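Long-range contacts in ChloroPhenol Reduction gene K (Desulfitobacterium dehalogenans, PDB 2H6C), which probably acts as a DNA-binding transcriptional regulator of halorespiration genes that responds to chlorophenols, a member of the CRP family: residues L25-T29 and F55-G59; E204-D208 and Y217-L222. All coordinates share one frame; numbering follows the deposited sequence.

Contact 1: L25-T29 and F55-G59; sequences LRNYT and FLMDG
The backbone of Leu25-Thr29, a last loosely bonded helical turn running into a loop, lies across strand 53-58 with the CA atoms of Arg26 and Met57 6.8 Å apart. The strand belongs to the cupin-type beta roll of the cyclic nucleotide-binding domain, and the turn packs over its Phe55 and Met57. With CG anti to the backbone N (chi1 -179°), Phe55 reaches up to the turn, where its side chain and that of Leu25 run antiparallel alongside each other. Leu25 CB stands over one face of the ring, 4.0 Å from its centroid and nearer the ring's border than its centre, in a CH-pi contact. Thr29 CG2 comes in obliquely, 3.7 Å from Phe55 CD2, and also touches the sulfur, 3.6 Å from Met57 SD. Replacing Phe55 with an alanine would probably open a gap beneath the turn, leaving Leu25 CB without the ring face under it and Thr29 CG2 without its neighbour CD2. Met57 and Asp58 form a classic beta bulge opposite Arg103. Arg26 bends at chi3 to bring its guanidinium end-on to this bulge, while its NH1 also donates to Asn81 OD1. Both terminal nitrogens grip one carbonyl oxygen: NH1 of Arg26 meets Met57 O on a lone pair at 3.2 Å, whereas NH2 of Arg26 approaches Met57 O from above the carbonyl plane at 3.0 Å.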
loop_
_atom_site.group_PDB
_atom_site.type_symbol
_atom_site.label_atom_id
_atom_site.label_comp_id
_atom_site.label_asym_id
_atom_site.label_seq_id
_atom_site.Cartn_x
_atom_site.Cartn_y
_atom_site.Cartn_z
ATOM N N LEU A 25 0.063 -28.762 -7.028
ATOM C CA LEU A 25 1.148 -28.515 -7.948
ATOM C C LEU A 25 2.397 -29.415 -7.802
ATOM O O LEU A 25 2.967 -29.787 -8.829
ATOM C CB LEU A 25 1.537 -27.033 -7.900
ATOM C CG LEU A 25 1.320 -26.274 -9.207
ATOM C CD1 LEU A 25 1.711 -24.793 -9.089
ATOM C CD2 LEU A 25 2.117 -26.933 -10.316
ATOM N N ARG A 26 2.824 -29.765 -6.573
ATOM C CA ARG A 26 3.844 -30.847 -6.400
ATOM C C ARG A 26 3.663 -31.904 -7.505
ATOM O O ARG A 26 4.618 -32.420 -8.070
ATOM C CB ARG A 26 3.776 -31.644 -5.058
ATOM C CG ARG A 26 3.361 -30.939 -3.796
ATOM C CD ARG A 26 3.911 -31.640 -2.536
ATOM N NE ARG A 26 5.382 -31.646 -2.428
ATOM C CZ ARG A 26 6.136 -30.588 -2.110
ATOM N NH1 ARG A 26 5.577 -29.398 -1.893
ATOM N NH2 ARG A 26 7.464 -30.703 -2.036
ATOM N N ASN A 27 2.416 -32.241 -7.785
ATOM C CA ASN A 27 2.097 -33.217 -8.792
ATOM C C ASN A 27 2.712 -33.011 -10.180
ATOM O O ASN A 27 2.578 -33.882 -11.027
ATOM C CB ASN A 27 0.575 -33.335 -8.887
ATOM C CG ASN A 27 -0.020 -33.999 -7.638
ATOM O OD1 ASN A 27 -0.803 -33.401 -6.877
ATOM N ND2 ASN A 27 0.397 -35.238 -7.400
ATOM N N TYR A 28 3.407 -31.904 -10.420
ATOM C CA TYR A 28 3.846 -31.557 -11.766
ATOM C C TYR A 28 5.265 -31.014 -11.867
ATOM O O TYR A 28 5.737 -30.669 -12.951
ATOM C CB TYR A 28 2.913 -30.490 -12.294
ATOM C CG TYR A 28 1.514 -30.986 -12.508
ATOM C CD1 TYR A 28 0.443 -30.554 -11.726
ATOM C CD2 TYR A 28 1.255 -31.883 -13.506
ATOM C CE1 TYR A 28 -0.853 -31.032 -11.967
ATOM C CE2 TYR A 28 -0.020 -32.351 -13.750
ATOM C CZ TYR A 28 -1.061 -31.942 -12.985
ATOM O OH TYR A 28 -2.288 -32.470 -13.293
ATOM N N THR A 29 5.969 -30.937 -10.754
ATOM C CA THR A 29 7.233 -30.257 -10.747
ATOM C C THR A 29 8.129 -31.016 -11.702
ATOM O O THR A 29 9.062 -30.442 -12.300
ATOM C CB THR A 29 7.795 -30.338 -9.402
ATOM O OG1 THR A 29 7.606 -31.674 -8.967
ATOM C CG2 THR A 29 7.032 -29.421 -8.452
ATOM N N PHE A 55 7.566 -22.392 -8.007
ATOM C CA PHE A 55 6.863 -23.211 -7.078
ATOM C C PHE A 55 7.853 -23.648 -6.024
ATOM O O PHE A 55 8.925 -24.211 -6.317
ATOM C CB PHE A 55 6.234 -24.422 -7.740
ATOM C CG PHE A 55 5.482 -25.279 -6.779
ATOM C CD1 PHE A 55 4.331 -24.799 -6.194
ATOM C CD2 PHE A 55 5.935 -26.519 -6.432
ATOM C CE1 PHE A 55 3.636 -25.523 -5.299
ATOM C CE2 PHE A 55 5.226 -27.259 -5.520
ATOM C CZ PHE A 55 4.065 -26.742 -4.953
ATOM N N LEU A 56 7.466 -23.396 -4.784
ATOM C CA LEU A 56 8.367 -23.546 -3.681
ATOM C C LEU A 56 8.101 -24.913 -3.028
ATOM O O LEU A 56 7.279 -25.053 -2.125
ATOM C CB LEU A 56 8.175 -22.359 -2.754
ATOM C CG LEU A 56 9.427 -21.815 -2.119
ATOM C CD1 LEU A 56 9.248 -20.390 -1.833
ATOM C CD2 LEU A 56 9.725 -22.566 -0.835
ATOM N N MET A 57 8.814 -25.925 -3.499
ATOM C CA MET A 57 8.583 -27.281 -3.001
ATOM C C MET A 57 8.999 -27.445 -1.546
ATOM O O MET A 57 8.279 -28.087 -0.799
ATOM C CB MET A 57 9.323 -28.349 -3.808
ATOM C CG MET A 57 9.620 -27.989 -5.231
ATOM S SD MET A 57 9.871 -29.450 -6.191
ATOM C CE MET A 57 11.455 -29.187 -6.878
ATOM N N ASP A 58 10.174 -26.935 -1.164
ATOM C CA ASP A 58 10.537 -26.865 0.245
ATOM C C ASP A 58 11.632 -25.908 0.624
ATOM O O ASP A 58 12.742 -25.951 0.079
ATOM C CB ASP A 58 10.913 -28.227 0.821
ATOM C CG ASP A 58 9.899 -28.687 1.890
ATOM O OD1 ASP A 58 9.906 -28.149 3.072
ATOM O OD2 ASP A 58 9.068 -29.579 1.521
ATOM N N GLY A 59 11.299 -25.115 1.638
ATOM C CA GLY A 59 12.198 -24.207 2.330
ATOM C C GLY A 59 11.443 -22.924 2.689
ATOM O O GLY A 59 10.258 -22.939 3.106
#

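Contact 2: E204-D208 and Y217-L222; sequences ENILD and YNLEEL
In the Crp-like helix-turn-helix domain, an N-capped helical turn, 219-222, folds back on the entry to strand 207-209. Ile206 O is the polar centre. It accepts from Tyr217 N at 2.8 Å, a fairly straight bond (163°) whose donor sits above the carbonyl plane, and more weakly from Asn218 N; these two bonds set the start of the short helix beside the Ile206 carbonyl. Asn218 is the N-cap: its OD1 takes a weak bond from Glu221 N, and its backbone O accepts from both Glu221 N and Leu222 N.

Although the CB of Ile206 points away from the helical turn, its branches curl back to it. CG2, anti to the backbone N, lies 3.6 Å from Leu222 CB, while CD1, at the end of the other branch, reaches the CG methylene of Glu221, roughly perpendicular to that side chain. Glu221 thus meets Ile206 mainly through this methylene. At the start of the strand, Leu207 CD1 meets Leu222 CD2 obliquely at 4.0 Å. The Tyr217 ring runs beside the strand backbone, CD1 near Leu207 CA, and takes Asp208 CB at its edge, 4.0 Å from Tyr217 CE1.

Strand 207-209 pairs with strand 214-216 through backbone bonding between Asp208 and Ile215. Beneath the contact, Leu201 of helix 191-203 receives both Ile206 and Leu207. Helix 148-164 lines another side, with Phe157 against Leu207 and Tyr158 against Leu222.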
loop_
_atom_site.group_PDB
_atom_site.type_symbol
_atom_site.label_atom_id
_atom_site.label_comp_id
_atom_site.label_asym_id
_atom_site.label_seq_id
_atom_site.Cartn_x
_atom_site.Cartn_y
_atom_site.Cartn_z
ATOM N N GLU A 204 -9.492 22.738 -1.876
ATOM C CA GLU A 204 -10.462 23.492 -1.061
ATOM C C GLU A 204 -9.977 24.865 -0.477
ATOM O O GLU A 204 -10.667 25.442 0.386
ATOM C CB GLU A 204 -11.029 22.577 0.050
ATOM C CG GLU A 204 -11.872 21.396 -0.490
ATOM C CD GLU A 204 -12.806 20.778 0.552
ATOM O OE1 GLU A 204 -13.649 21.513 1.105
ATOM O OE2 GLU A 204 -12.707 19.550 0.808
ATOM N N ASN A 205 -8.832 25.386 -0.962
ATOM C CA ASN A 205 -8.271 26.714 -0.577
ATOM C C ASN A 205 -7.763 26.881 0.867
ATOM O O ASN A 205 -7.778 27.979 1.418
ATOM C CB ASN A 205 -9.255 27.831 -0.911
ATOM C CG ASN A 205 -9.067 28.346 -2.295
ATOM O OD1 ASN A 205 -8.391 29.344 -2.495
ATOM N ND2 ASN A 205 -9.632 27.653 -3.276
ATOM N N ILE A 206 -7.284 25.814 1.488
ATOM C CA ILE A 206 -6.806 25.957 2.845
ATOM C C ILE A 206 -5.313 26.209 2.845
ATOM O O ILE A 206 -4.826 27.067 3.580
ATOM C CB ILE A 206 -7.174 24.763 3.706
ATOM C CG1 ILE A 206 -8.699 24.559 3.618
ATOM C CG2 ILE A 206 -6.716 25.022 5.158
ATOM C CD1 ILE A 206 -9.248 23.364 4.384
ATOM N N LEU A 207 -4.593 25.486 2.002
ATOM C CA LEU A 207 -3.150 25.648 1.932
ATOM C C LEU A 207 -2.544 24.959 0.711
ATOM O O LEU A 207 -3.152 24.082 0.119
ATOM C CB LEU A 207 -2.522 25.160 3.240
ATOM C CG LEU A 207 -1.361 24.166 3.297
ATOM C CD1 LEU A 207 -0.962 24.003 4.758
ATOM C CD2 LEU A 207 -1.727 22.786 2.733
ATOM N N ASP A 208 -1.354 25.388 0.328
ATOM C CA ASP A 208 -0.638 24.795 -0.773
ATOM C C ASP A 208 0.802 24.838 -0.369
ATOM O O ASP A 208 1.286 25.888 0.080
ATOM C CB ASP A 208 -0.842 25.592 -2.075
ATOM C CG ASP A 208 0.227 25.281 -3.153
ATOM O OD1 ASP A 208 -0.122 24.775 -4.257
ATOM O OD2 ASP A 208 1.423 25.554 -2.881
ATOM N N TYR A 217 -3.925 29.651 3.163
ATOM C CA TYR A 217 -4.954 30.498 2.598
ATOM C C TYR A 217 -6.067 30.709 3.559
ATOM O O TYR A 217 -6.903 31.582 3.351
ATOM C CB TYR A 217 -5.513 29.841 1.355
ATOM C CG TYR A 217 -4.548 29.880 0.218
ATOM C CD1 TYR A 217 -4.030 28.696 -0.325
ATOM C CD2 TYR A 217 -4.111 31.108 -0.286
ATOM C CE1 TYR A 217 -3.119 28.747 -1.377
ATOM C CE2 TYR A 217 -3.217 31.175 -1.305
ATOM C CZ TYR A 217 -2.720 30.016 -1.869
ATOM O OH TYR A 217 -1.825 30.159 -2.919
ATOM N N ASN A 218 -6.090 29.907 4.610
ATOM C CA ASN A 218 -7.231 29.880 5.458
ATOM C C ASN A 218 -6.917 29.279 6.819
ATOM O O ASN A 218 -7.488 28.272 7.216
ATOM C CB ASN A 218 -8.316 29.088 4.741
ATOM C CG ASN A 218 -9.691 29.426 5.232
ATOM O OD1 ASN A 218 -9.859 29.841 6.377
ATOM N ND2 ASN A 218 -10.692 29.257 4.370
ATOM N N LEU A 219 -6.011 29.903 7.549
ATOM C CA LEU A 219 -5.725 29.441 8.890
ATOM C C LEU A 219 -7.023 29.145 9.692
ATOM O O LEU A 219 -7.100 28.116 10.369
ATOM C CB LEU A 219 -4.812 30.433 9.615
ATOM C CG LEU A 219 -4.303 29.987 10.989
ATOM C CD1 LEU A 219 -3.602 28.627 10.929
ATOM C CD2 LEU A 219 -3.390 31.037 11.610
ATOM N N GLU A 220 -8.044 30.010 9.590
ATOM C CA GLU A 220 -9.359 29.780 10.250
ATOM C C GLU A 220 -9.915 28.330 10.110
ATOM O O GLU A 220 -10.470 27.755 11.049
ATOM N N GLU A 221 -9.744 27.759 8.925
ATOM C CA GLU A 221 -10.333 26.488 8.549
ATOM C C GLU A 221 -9.374 25.346 8.864
ATOM O O GLU A 221 -9.770 24.331 9.446
ATOM C CB GLU A 221 -10.606 26.512 7.051
ATOM C CG GLU A 221 -11.008 25.176 6.426
ATOM C CD GLU A 221 -12.478 24.854 6.564
ATOM O OE1 GLU A 221 -13.237 25.673 7.115
ATOM O OE2 GLU A 221 -12.876 23.776 6.095
ATOM N N LEU A 222 -8.117 25.489 8.442
ATOM C CA LEU A 222 -7.069 24.541 8.817
ATOM C C LEU A 222 -7.287 24.091 10.263
ATOM O O LEU A 222 -7.562 22.916 10.522
ATOM C CB LEU A 222 -5.696 25.200 8.655
ATOM C CG LEU A 222 -4.429 24.375 8.852
ATOM C CD1 LEU A 222 -4.651 22.885 8.685
ATOM C CD2 LEU A 222 -3.405 24.816 7.859
#

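How the contacts relate
Contacts 1 and 2 mark two distant parts of an elongated chain, on opposite sides of its centre: their own centres are 57 Å apart and their nearest atoms about 45 Å. Both segments of contact 1 precede those of contact 2 in the sequence, with the long helix 121-142 between them. Contact 1 joins an N-terminal turn to the beta roll of the cyclic nucleotide-binding domain, probably the effector-sensing part, as in CRP relatives; contact 2 lies in the DNA-binding domain, next to helix 191-203. No ligand was present in this reduced form. The two contacts do not touch and belong to different domains.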